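Ethylbenzene dehydrogenase alpha-subunit (Aromatoleum aromaticum, PDB 2IVF) is the molybdenum-containing subunit of a molybdopterin oxidoreductase, holding two pterin guanine dinucleotide cofactors, a molybdenum atom and an iron-sulfur cluster. Local coordinates at residues A[480-485]-A[776-781]; A[783-788]-A[794-799]. One frame throughout, in Å; residues are numbered along the deposited sequence.

How the contacts relate
The two contacts follow one another along the chain: contact 1 joins the loop 480-485 to helix 777-781, and contact 2 ties the loop leaving that helix, 783-788, to the start of the next helix, 796-800. Their centres are 11 Å apart, and they touch where the indole of Trp797 packs against the backbone oxygens of Arg779 and Tyr780. Contact 1 spans 291 residues, lies nearer the chain centre (about 12 against 21 Å, centre to centre) and has Trp481 about 6 Å from the molybdenum; contact 2 is local. Lys234 bonds both, at Ala781 O and His798 NE2. Helix 777-781 is thus set against a metal-side loop, and the following helix against the loop leaving it.

Contact 1. Residues A[480-485]-A[776-781]; sequences AWAYSD and GVSRYA
Ala482 and Ser778 bring the two backbones closest, their CA atoms 5.1 Å apart, where an irregular loop passes the first turn of the short helix 777-781. The loop belongs to the molybdopterin oxidoreductase family region and runs from helix 454-467 to helix 486-493, so the contact joins a cofactor-side loop to a helix far along the chain. A single side chain, Ser778, carries most of it. Its CB points toward the loop, and the hydroxyl, lying anti to its own carbonyl carbon (chi1 -71°), reaches the backbone of Tyr483. Ser778 OG donates a hydrogen bond of 2.9 Å to Tyr483 O, arriving at a C=O...donor angle of 127° and tilted 19° from the carbonyl plane. Ser778 OG also lies 3.5 Å from Ala482 CA, pressed against the loop backbone at Ala482 and Tyr483. The side chain of Tyr483 leads away from the helix, and its ring edge instead approaches the indole of Trp481, with CE2 over one face near the rim. The two aromatic rings thus meet beside the loop, and His236 stacks on the Trp481 ring while Phe446 and Tyr225 meet it edge-to-face. The Trp481 side chain lies about 6 Å from the molybdenum atom, measured to the nearest atoms, so the loop whose main chain Ser778 OG grips at Tyr483 O also contributes to the surroundings of the metal. A water gives the helix start a second link to the loop: it accepts from Ser778 N at 3.2 Å and donates to Tyr483 O at 2.8 Å, so this one carbonyl oxygen receives both the serine hydroxyl and the water.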
loop_
_atom_site.group_PDB
_atom_site.type_symbol
_atom_site.label_atom_id
_atom_site.label_comp_id
_atom_site.label_asym_id
_atom_site.label_seq_id
_atom_site.Cartn_x
_atom_site.Cartn_y
_atom_site.Cartn_z
ATOM N N ALA A 480 -1.066 18.241 3.517
ATOM C CA ALA A 480 -0.631 18.008 4.874
ATOM C C ALA A 480 0.886 18.109 4.935
ATOM O O ALA A 480 1.574 17.107 5.040
ATOM C CB ALA A 480 -1.078 16.659 5.326
ATOM N N TRP A 481 1.396 19.332 4.920
ATOM C CA TRP A 481 2.824 19.552 4.784
ATOM C C TRP A 481 3.361 20.432 5.906
ATOM O O TRP A 481 4.386 21.047 5.765
ATOM C CB TRP A 481 3.025 20.199 3.422
ATOM C CG TRP A 481 4.324 19.969 2.783
ATOM C CD1 TRP A 481 5.101 20.901 2.163
ATOM C CD2 TRP A 481 5.009 18.727 2.653
ATOM N NE1 TRP A 481 6.236 20.315 1.663
ATOM C CE2 TRP A 481 6.199 18.979 1.955
ATOM C CE3 TRP A 481 4.734 17.428 3.055
ATOM C CZ2 TRP A 481 7.101 17.996 1.675
ATOM C CZ3 TRP A 481 5.636 16.440 2.755
ATOM C CH2 TRP A 481 6.801 16.726 2.075
ATOM N N ALA A 482 2.608 20.554 6.987
ATOM C CA ALA A 482 3.080 21.177 8.216
ATOM C C ALA A 482 3.561 20.053 9.133
ATOM O O ALA A 482 2.845 19.098 9.379
ATOM C CB ALA A 482 1.966 21.956 8.869
ATOM N N TYR A 483 4.784 20.153 9.635
ATOM C CA TYR A 483 5.252 19.159 10.590
ATOM C C TYR A 483 6.435 19.675 11.381
ATOM O O TYR A 483 7.087 20.612 10.937
ATOM C CB TYR A 483 5.657 17.878 9.866
ATOM C CG TYR A 483 6.559 18.045 8.650
ATOM C CD1 TYR A 483 7.955 18.089 8.766
ATOM C CD2 TYR A 483 6.002 18.103 7.366
ATOM C CE1 TYR A 483 8.777 18.227 7.608
ATOM C CE2 TYR A 483 6.793 18.231 6.221
ATOM C CZ TYR A 483 8.173 18.307 6.337
ATOM O OH TYR A 483 8.868 18.421 5.153
ATOM N N SER A 484 6.689 19.069 12.534
ATOM C CA SER A 484 7.868 19.393 13.303
ATOM C C SER A 484 8.899 18.375 12.958
ATOM O O SER A 484 8.678 17.188 13.173
ATOM C CB SER A 484 7.619 19.244 14.781
ATOM O OG SER A 484 8.801 19.595 15.478
ATOM N N ASP A 485 10.045 18.827 12.510
ATOM C CA ASP A 485 11.162 17.950 12.316
ATOM C C ASP A 485 12.290 18.350 13.272
ATOM O O ASP A 485 13.421 17.958 13.085
ATOM C CB ASP A 485 11.586 17.972 10.848
ATOM C CG ASP A 485 12.120 19.316 10.401
ATOM O OD1 ASP A 485 12.118 20.289 11.200
ATOM O OD2 ASP A 485 12.534 19.383 9.218
ATOM N N GLY A 776 10.636 25.262 13.633
ATOM C CA GLY A 776 11.120 25.358 12.247
ATOM C C GLY A 776 10.092 26.067 11.407
ATOM O O GLY A 776 9.187 26.717 11.930
ATOM N N VAL A 777 10.213 25.917 10.094
ATOM C CA VAL A 777 9.416 26.698 9.158
ATOM C C VAL A 777 7.939 26.479 9.383
ATOM O O VAL A 777 7.180 27.426 9.361
ATOM C CB VAL A 777 9.782 26.374 7.676
ATOM C CG1 VAL A 777 8.910 27.188 6.730
ATOM C CG2 VAL A 777 11.255 26.667 7.420
ATOM N N SER A 778 7.535 25.238 9.627
ATOM C CA SER A 778 6.116 24.926 9.807
ATOM C C SER A 778 5.427 25.763 10.872
ATOM O O SER A 778 4.243 26.036 10.784
ATOM C CB SER A 778 5.936 23.458 10.159
ATOM O OG SER A 778 6.192 22.608 9.083
ATOM N N ARG A 779 6.143 26.090 11.932
ATOM C CA ARG A 779 5.566 26.836 13.006
ATOM C C ARG A 779 4.959 28.129 12.477
ATOM O O ARG A 779 3.905 28.543 12.955
ATOM C CB ARG A 779 6.601 27.161 14.070
ATOM C CG ARG A 779 6.035 27.993 15.160
ATOM C CD ARG A 779 7.063 28.524 16.082
ATOM N NE ARG A 779 6.461 29.133 17.280
ATOM C CZ ARG A 779 5.837 28.457 18.259
ATOM N NH1 ARG A 779 5.683 27.115 18.215
ATOM N NH2 ARG A 779 5.350 29.132 19.309
ATOM N N TYR A 780 5.614 28.742 11.479
ATOM C CA TYR A 780 5.177 30.021 10.954
ATOM C C TYR A 780 4.397 29.833 9.673
ATOM O O TYR A 780 3.379 30.489 9.514
ATOM C CB TYR A 780 6.362 30.949 10.705
ATOM C CG TYR A 780 7.222 31.068 11.915
ATOM C CD1 TYR A 780 6.857 31.895 12.960
ATOM C CD2 TYR A 780 8.376 30.304 12.045
ATOM C CE1 TYR A 780 7.639 31.986 14.091
ATOM C CE2 TYR A 780 9.167 30.383 13.188
ATOM C CZ TYR A 780 8.789 31.222 14.203
ATOM O OH TYR A 780 9.563 31.273 15.357
ATOM N N ALA A 781 4.822 28.897 8.815
ATOM C CA ALA A 781 4.192 28.704 7.519
ATOM C C ALA A 781 2.725 28.297 7.718
ATOM O O ALA A 781 1.826 28.767 7.021
ATOM C CB ALA A 781 4.920 27.634 6.682
HETATM O O HOH W 1 8.988 22.527 10.362
#

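Contact 2. Residues A[783-788]-A[794-799]; sequences ANEVDV and PMRWHF. With ACT (acetate ion), chain J.
Glu785 and Arg796 form a salt bridge in which Glu785 OE2, through its syn lone pair, takes Arg796 NH2 at 2.6 Å; Arg796 NE adds a weak bond to the same oxygen. The other carboxylate oxygen, OE1, accepts Trp797 NE1 at 3.0 Å from above the carboxylate plane, so one acid serves both side chains. Glu785 reaches them by bending at chi2 (-72°). Arg796 NE also donates to Asn784 OD1 at 2.8 Å, lying above the amide plane though the oxygen lies in the guanidinium plane. With NH1 paired to Asp800, the guanidinium is held on several sides, which would limit its rotation. The backbone bond from Trp797 N to Ala783 O, 2.9 Å long and nearly straight, ties the new helix to the residue leaving helix 777-781, which has positive phi. Over one face of the indole runs the peptide between Ala783 and Asn784: Asn784 CA makes a CH-pi contact 3.9 Å from the centroid of the five-membered ring, while Ala783 CB meets Trp797 CE3. The same methyl lies 3.4 Å from His798 NE2; that nitrogen bonds Lys234 NZ, while ND1 bonds Lys803 O and the ring stacks on Phe805. Val786 N hydrogen-bonds an acetate O at 2.8 Å, the ion probably from the crystallisation liquor. The contact packs the loop that leaves helix 777-781 against the first turn of helix 796-800, to which that loop leads.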
loop_
_atom_site.group_PDB
_atom_site.type_symbol
_atom_site.label_atom_id
_atom_site.label_comp_id
_atom_site.label_asym_id
_atom_site.label_seq_id
_atom_site.Cartn_x
_atom_site.Cartn_y
_atom_site.Cartn_z
ATOM N N ALA A 783 0.720 28.864 9.901
ATOM C CA ALA A 783 0.022 30.077 10.224
ATOM C C ALA A 783 -1.268 29.819 11.023
ATOM O O ALA A 783 -2.347 30.342 10.711
ATOM C CB ALA A 783 -0.209 30.917 8.954
ATOM N N ASN A 784 -1.122 28.947 12.021
ATOM C CA ASN A 784 -2.156 28.633 13.021
ATOM C C ASN A 784 -1.458 27.910 14.177
ATOM O O ASN A 784 -0.359 27.340 13.985
ATOM C CB ASN A 784 -3.247 27.747 12.443
ATOM C CG ASN A 784 -4.530 27.825 13.228
ATOM O OD1 ASN A 784 -4.648 28.588 14.193
ATOM N ND2 ASN A 784 -5.501 27.064 12.820
ATOM N N GLU A 785 -2.046 27.950 15.363
ATOM C CA GLU A 785 -1.489 27.204 16.463
ATOM C C GLU A 785 -2.179 25.870 16.474
ATOM O O GLU A 785 -3.253 25.703 15.835
ATOM C CB GLU A 785 -1.567 27.921 17.820
ATOM C CG GLU A 785 -2.835 28.550 18.218
ATOM C CD GLU A 785 -3.181 29.838 17.444
ATOM O OE1 GLU A 785 -2.400 30.826 17.392
ATOM O OE2 GLU A 785 -4.286 29.821 16.911
ATOM N N VAL A 786 -1.533 24.903 17.103
ATOM C CA VAL A 786 -2.129 23.577 17.263
ATOM C C VAL A 786 -2.969 23.581 18.535
ATOM O O VAL A 786 -2.510 24.034 19.570
ATOM C CB VAL A 786 -1.053 22.476 17.336
ATOM C CG1 VAL A 786 -1.704 21.152 17.675
ATOM C CG2 VAL A 786 -0.169 22.404 16.011
ATOM N N ASP A 787 -4.220 23.131 18.425
ATOM C CA ASP A 787 -5.144 23.000 19.535
ATOM C C ASP A 787 -5.679 21.559 19.408
ATOM O O ASP A 787 -6.416 21.220 18.489
ATOM C CB ASP A 787 -6.272 24.004 19.429
ATOM C CG ASP A 787 -7.332 23.809 20.493
ATOM O OD1 ASP A 787 -7.345 22.753 21.190
ATOM O OD2 ASP A 787 -8.172 24.698 20.645
ATOM N N VAL A 788 -5.239 20.703 20.294
ATOM C CA VAL A 788 -5.526 19.282 20.135
ATOM C C VAL A 788 -6.994 18.978 20.258
ATOM O O VAL A 788 -7.407 17.878 19.950
ATOM C CB VAL A 788 -4.719 18.427 21.170
ATOM C CG1 VAL A 788 -3.215 18.561 20.879
ATOM C CG2 VAL A 788 -5.077 18.782 22.628
ATOM N N PRO A 794 -4.706 25.182 8.355
ATOM C CA PRO A 794 -3.741 26.287 8.249
ATOM C C PRO A 794 -4.327 27.629 7.905
ATOM O O PRO A 794 -5.492 27.737 7.540
ATOM C CB PRO A 794 -2.857 25.826 7.085
ATOM C CG PRO A 794 -3.858 25.265 6.134
ATOM C CD PRO A 794 -4.945 24.570 7.037
ATOM N N MET A 795 -3.481 28.648 8.034
ATOM C CA MET A 795 -3.682 29.986 7.496
ATOM C C MET A 795 -4.620 30.864 8.289
ATOM O O MET A 795 -4.930 31.991 7.858
ATOM C CB MET A 795 -4.077 29.941 6.025
ATOM C CG MET A 795 -3.113 29.118 5.174
ATOM S SD MET A 795 -3.525 29.178 3.431
ATOM C CE MET A 795 -3.033 30.849 3.043
ATOM N N ARG A 796 -5.029 30.391 9.475
ATOM C CA ARG A 796 -5.917 31.163 10.337
ATOM C C ARG A 796 -5.372 32.566 10.639
ATOM O O ARG A 796 -6.123 33.490 10.741
ATOM C CB ARG A 796 -6.142 30.442 11.649
ATOM C CG ARG A 796 -7.373 30.930 12.387
ATOM C CD ARG A 796 -7.493 30.359 13.792
ATOM N NE ARG A 796 -6.362 30.743 14.620
ATOM C CZ ARG A 796 -6.209 31.913 15.226
ATOM N NH1 ARG A 796 -7.116 32.887 15.132
ATOM N NH2 ARG A 796 -5.134 32.094 15.972
ATOM N N TRP A 797 -4.068 32.697 10.852
ATOM C CA TRP A 797 -3.490 34.020 11.179
ATOM C C TRP A 797 -3.680 35.018 10.034
ATOM O O TRP A 797 -3.885 36.237 10.245
ATOM C CB TRP A 797 -2.004 33.888 11.507
ATOM C CG TRP A 797 -1.707 33.037 12.681
ATOM C CD1 TRP A 797 -2.551 32.732 13.710
ATOM C CD2 TRP A 797 -0.455 32.433 13.000
ATOM N NE1 TRP A 797 -1.924 31.920 14.617
ATOM C CE2 TRP A 797 -0.633 31.719 14.218
ATOM C CE3 TRP A 797 0.805 32.433 12.391
ATOM C CZ2 TRP A 797 0.398 31.020 14.835
ATOM C CZ3 TRP A 797 1.834 31.714 12.999
ATOM C CH2 TRP A 797 1.610 30.990 14.190
ATOM N N HIS A 798 -3.566 34.524 8.813
ATOM C CA HIS A 798 -3.817 35.369 7.664
ATOM C C HIS A 798 -5.257 35.850 7.638
ATOM O O HIS A 798 -5.510 37.040 7.427
ATOM C CB HIS A 798 -3.421 34.688 6.356
ATOM C CG HIS A 798 -1.996 34.215 6.353
ATOM N ND1 HIS A 798 -0.938 35.075 6.518
ATOM C CD2 HIS A 798 -1.465 32.974 6.248
ATOM C CE1 HIS A 798 0.194 34.385 6.491
ATOM N NE2 HIS A 798 -0.101 33.104 6.329
ATOM N N PHE A 799 -6.192 34.955 7.879
ATOM C CA PHE A 799 -7.604 35.329 7.818
ATOM C C PHE A 799 -8.132 36.052 9.056
ATOM O O PHE A 799 -8.662 37.186 8.940
ATOM C CB PHE A 799 -8.469 34.108 7.481
ATOM C CG PHE A 799 -9.911 34.414 7.476
ATOM C CD1 PHE A 799 -10.440 35.236 6.498
ATOM C CD2 PHE A 799 -10.746 33.900 8.470
ATOM C CE1 PHE A 799 -11.795 35.565 6.496
ATOM C CE2 PHE A 799 -12.101 34.210 8.485
ATOM C CZ PHE A 799 -12.629 35.057 7.504
HETATM C C ACT J . 1.099 26.137 19.488
HETATM O O ACT J . 0.813 25.605 18.376
HETATM O OXT ACT J . 1.167 25.378 20.506
HETATM C CH3 ACT J . 1.373 27.613 19.610
#